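NAD-dependent aldehyde dehydrogenase (Burkholderia multivorans, PDB 5UJU) probably catalyses the NAD-dependent oxidation of aldehydes to carboxylic acids. Local coordinates at residues A[75-80]-A[270-275]. Sequence-based numbering, arbitrary orientation.
Sequences ETVGAE and LLATEP
V77 and G78 lie against A272 and E274, where the two-stranded antiparallel sheet of 76-77 and 92-93 meets a beta-alpha connection of the Rossmann-type NAD-binding domain of aldehyde dehydrogenases. Segment 270-275 covers the end of strand 268-270 and most of the loop that leads to helix 278-285.

Apolar contact centres on V77. Both its methyls face the loop, CG1 over A272 and CG2 over T273 and E274. CG1 rests 3.5 Å from A272 CB and equally near the A272 carbonyl oxygen. The side chains of V77 and E274 pass one another in opposite directions, and V77 CG2 comes within 3.3 Å of E274 CG. A79 CB sits more loosely, 4.4 Å from P275 CD.

Polar contact comes from E274. Its chain bends at chi2 (-82°), which turns the carboxylate back to the 75-80 backbone. R91 is a weak, long-range ionic partner of this carboxylate and also bonds the G78 carbonyl. The T273 hydroxyl instead bonds D277. A water bridges the backbones, accepting from A79 N at 2.9 Å and donating to T273 O at 2.8 Å.

G78 N donates to E274 OE2 at 2.6 Å, nearly straight at 170°, from above the carboxylate plane, 40° out of it.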
ATOM      1  N   GLU A  75     -10.992  25.036 -27.790  1.00 32.02           N
ATOM      2  CA  GLU A  75     -10.840  24.023 -28.821  1.00 32.85           C
ATOM      3  C   GLU A  75     -11.530  22.731 -28.399  1.00 32.88           C
ATOM      4  O   GLU A  75     -11.890  22.541 -27.239  1.00 26.82           O
ATOM      5  CB  GLU A  75      -9.357  23.761 -29.101  1.00 35.42           C
ATOM      6  CG  GLU A  75      -8.862  24.384 -30.385  1.00 39.07           C
ATOM      7  CD  GLU A  75      -9.169  23.522 -31.598  1.00 38.46           C
ATOM      8  OE1 GLU A  75      -8.378  23.560 -32.562  1.00 45.10           O
ATOM      9  OE2 GLU A  75     -10.198  22.817 -31.596  1.00 36.14           O
ATOM     10  N   THR A  76     -11.749  21.846 -29.366  1.00 32.70           N
ATOM     11  CA  THR A  76     -12.317  20.541 -29.066  1.00 30.21           C
ATOM     12  C   THR A  76     -11.372  19.428 -29.501  1.00 31.68           C
ATOM     13  O   THR A  76     -10.383  19.641 -30.212  1.00 28.85           O
ATOM     14  CB  THR A  76     -13.680  20.357 -29.736  1.00 29.20           C
ATOM     15  OG1 THR A  76     -13.497  20.308 -31.156  1.00 35.59           O
ATOM     16  CG2 THR A  76     -14.590  21.526 -29.377  1.00 35.38           C
ATOM     17  N   VAL A  77     -11.720  18.220 -29.076  1.00 30.47           N
ATOM     18  CA  VAL A  77     -10.877  17.048 -29.246  1.00 29.12           C
ATOM     19  C   VAL A  77     -11.788  15.831 -29.327  1.00 31.06           C
ATOM     20  O   VAL A  77     -12.903  15.839 -28.804  1.00 29.10           O
ATOM     21  CB  VAL A  77      -9.872  16.944 -28.070  1.00 35.78           C
ATOM     22  CG1 VAL A  77     -10.584  16.530 -26.800  1.00 39.79           C
ATOM     23  CG2 VAL A  77      -8.805  15.979 -28.362  1.00 38.07           C
ATOM     24  N   GLY A  78     -11.326  14.789 -30.019  1.00 31.50           N
ATOM     25  CA  GLY A  78     -12.035  13.523 -29.998  1.00 25.48           C
ATOM     26  C   GLY A  78     -12.153  12.877 -31.364  1.00 31.30           C
ATOM     27  O   GLY A  78     -12.664  13.492 -32.309  1.00 32.39           O
ATOM     28  N   ALA A  79     -11.684  11.636 -31.483  1.00 28.47           N
ATOM     29  CA  ALA A  79     -11.738  10.913 -32.747  1.00 31.37           C
ATOM     30  C   ALA A  79     -12.242   9.501 -32.538  1.00 35.99           C
ATOM     31  O   ALA A  79     -11.747   8.556 -33.161  1.00 32.43           O
ATOM     32  CB  ALA A  79     -10.372  10.892 -33.430  1.00 38.61           C
ATOM     33  N   GLU A  80     -13.231   9.323 -31.661  1.00 29.50           N
ATOM     34  CA  GLU A  80     -13.793   7.992 -31.450  1.00 26.40           C
ATOM     35  C   GLU A  80     -14.505   7.486 -32.703  1.00 31.44           C
ATOM     36  O   GLU A  80     -15.171   8.247 -33.411  1.00 32.00           O
ATOM     37  CB  GLU A  80     -14.787   7.993 -30.292  1.00 24.21           C
ATOM     38  CG  GLU A  80     -14.215   8.293 -28.925  1.00 22.12           C
ATOM     39  CD  GLU A  80     -15.320   8.743 -27.967  1.00 27.66           C
ATOM     40  OE1 GLU A  80     -15.943   9.792 -28.233  1.00 26.54           O
ATOM     41  OE2 GLU A  80     -15.586   8.040 -26.973  1.00 29.92           O
ATOM     42  N   LEU A 270     -12.429  15.911 -16.785  1.00 26.21           N
ATOM     43  CA  LEU A 270     -12.259  14.984 -17.899  1.00 27.29           C
ATOM     44  C   LEU A 270     -11.194  15.529 -18.835  1.00 28.90           C
ATOM     45  O   LEU A 270     -11.354  16.621 -19.388  1.00 22.06           O
ATOM     46  CB  LEU A 270     -13.573  14.799 -18.662  1.00 28.82           C
ATOM     47  CG  LEU A 270     -13.439  13.845 -19.847  1.00 27.26           C
ATOM     48  CD1 LEU A 270     -13.568  12.393 -19.354  1.00 24.02           C
ATOM     49  CD2 LEU A 270     -14.448  14.167 -20.964  1.00 27.95           C
ATOM     50  N   LEU A 271     -10.126  14.771 -19.034  1.00 27.11           N
ATOM     51  CA  LEU A 271      -9.063  15.161 -19.952  1.00 22.50           C
ATOM     52  C   LEU A 271      -9.195  14.270 -21.194  1.00 26.69           C
ATOM     53  O   LEU A 271      -8.585  13.200 -21.281  1.00 24.00           O
ATOM     54  CB  LEU A 271      -7.684  15.029 -19.283  1.00 25.25           C
ATOM     55  CG  LEU A 271      -6.458  15.382 -20.155  1.00 32.32           C
ATOM     56  CD1 LEU A 271      -6.528  16.822 -20.566  1.00 31.74           C
ATOM     57  CD2 LEU A 271      -5.137  15.104 -19.447  1.00 28.52           C
ATOM     58  N   ALA A 272     -10.012  14.709 -22.147  1.00 23.82           N
ATOM     59  CA  ALA A 272     -10.152  13.998 -23.408  1.00 26.42           C
ATOM     60  C   ALA A 272      -8.959  14.314 -24.291  1.00 30.24           C
ATOM     61  O   ALA A 272      -8.429  15.429 -24.256  1.00 27.05           O
ATOM     62  CB  ALA A 272     -11.445  14.391 -24.113  1.00 28.17           C
ATOM     63  N   THR A 273      -8.522  13.325 -25.072  1.00 24.91           N
ATOM     64  CA  THR A 273      -7.346  13.489 -25.912  1.00 27.43           C
ATOM     65  C   THR A 273      -7.583  12.864 -27.283  1.00 30.48           C
ATOM     66  O   THR A 273      -8.523  12.088 -27.499  1.00 30.55           O
ATOM     67  CB  THR A 273      -6.098  12.858 -25.267  1.00 29.01           C
ATOM     68  OG1 THR A 273      -6.306  11.449 -25.092  1.00 31.71           O
ATOM     69  CG2 THR A 273      -5.828  13.467 -23.909  1.00 24.97           C
ATOM     70  N   GLU A 274      -6.671  13.174 -28.196  1.00 37.29           N
ATOM     71  CA  GLU A 274      -6.571  12.536 -29.492  1.00 35.60           C
ATOM     72  C   GLU A 274      -5.530  11.434 -29.397  1.00 31.99           C
ATOM     73  O   GLU A 274      -4.698  11.437 -28.486  1.00 34.62           O
ATOM     74  CB  GLU A 274      -6.119  13.544 -30.561  1.00 42.85           C
ATOM     75  CG  GLU A 274      -7.051  14.711 -30.860  1.00 52.53           C
ATOM     76  CD  GLU A 274      -8.185  14.392 -31.814  1.00 51.33           C
ATOM     77  OE1 GLU A 274      -7.982  13.597 -32.749  1.00 56.55           O
ATOM     78  OE2 GLU A 274      -9.279  14.963 -31.640  1.00 49.65           O
ATOM     79  N   PRO A 275      -5.546  10.469 -30.314  1.00 37.71           N
ATOM     80  CA  PRO A 275      -4.578   9.370 -30.252  1.00 35.96           C
ATOM     81  C   PRO A 275      -3.139   9.846 -30.386  1.00 42.21           C
ATOM     82  O   PRO A 275      -2.853  10.918 -30.934  1.00 35.26           O
ATOM     83  CB  PRO A 275      -4.977   8.483 -31.439  1.00 44.49           C
ATOM     84  CG  PRO A 275      -6.422   8.764 -31.627  1.00 44.23           C
ATOM     85  CD  PRO A 275      -6.559  10.236 -31.355  1.00 42.45           C
TER
HETATM   86  O   HOH W   1     -10.038  10.584 -29.384  1.00 30.96           O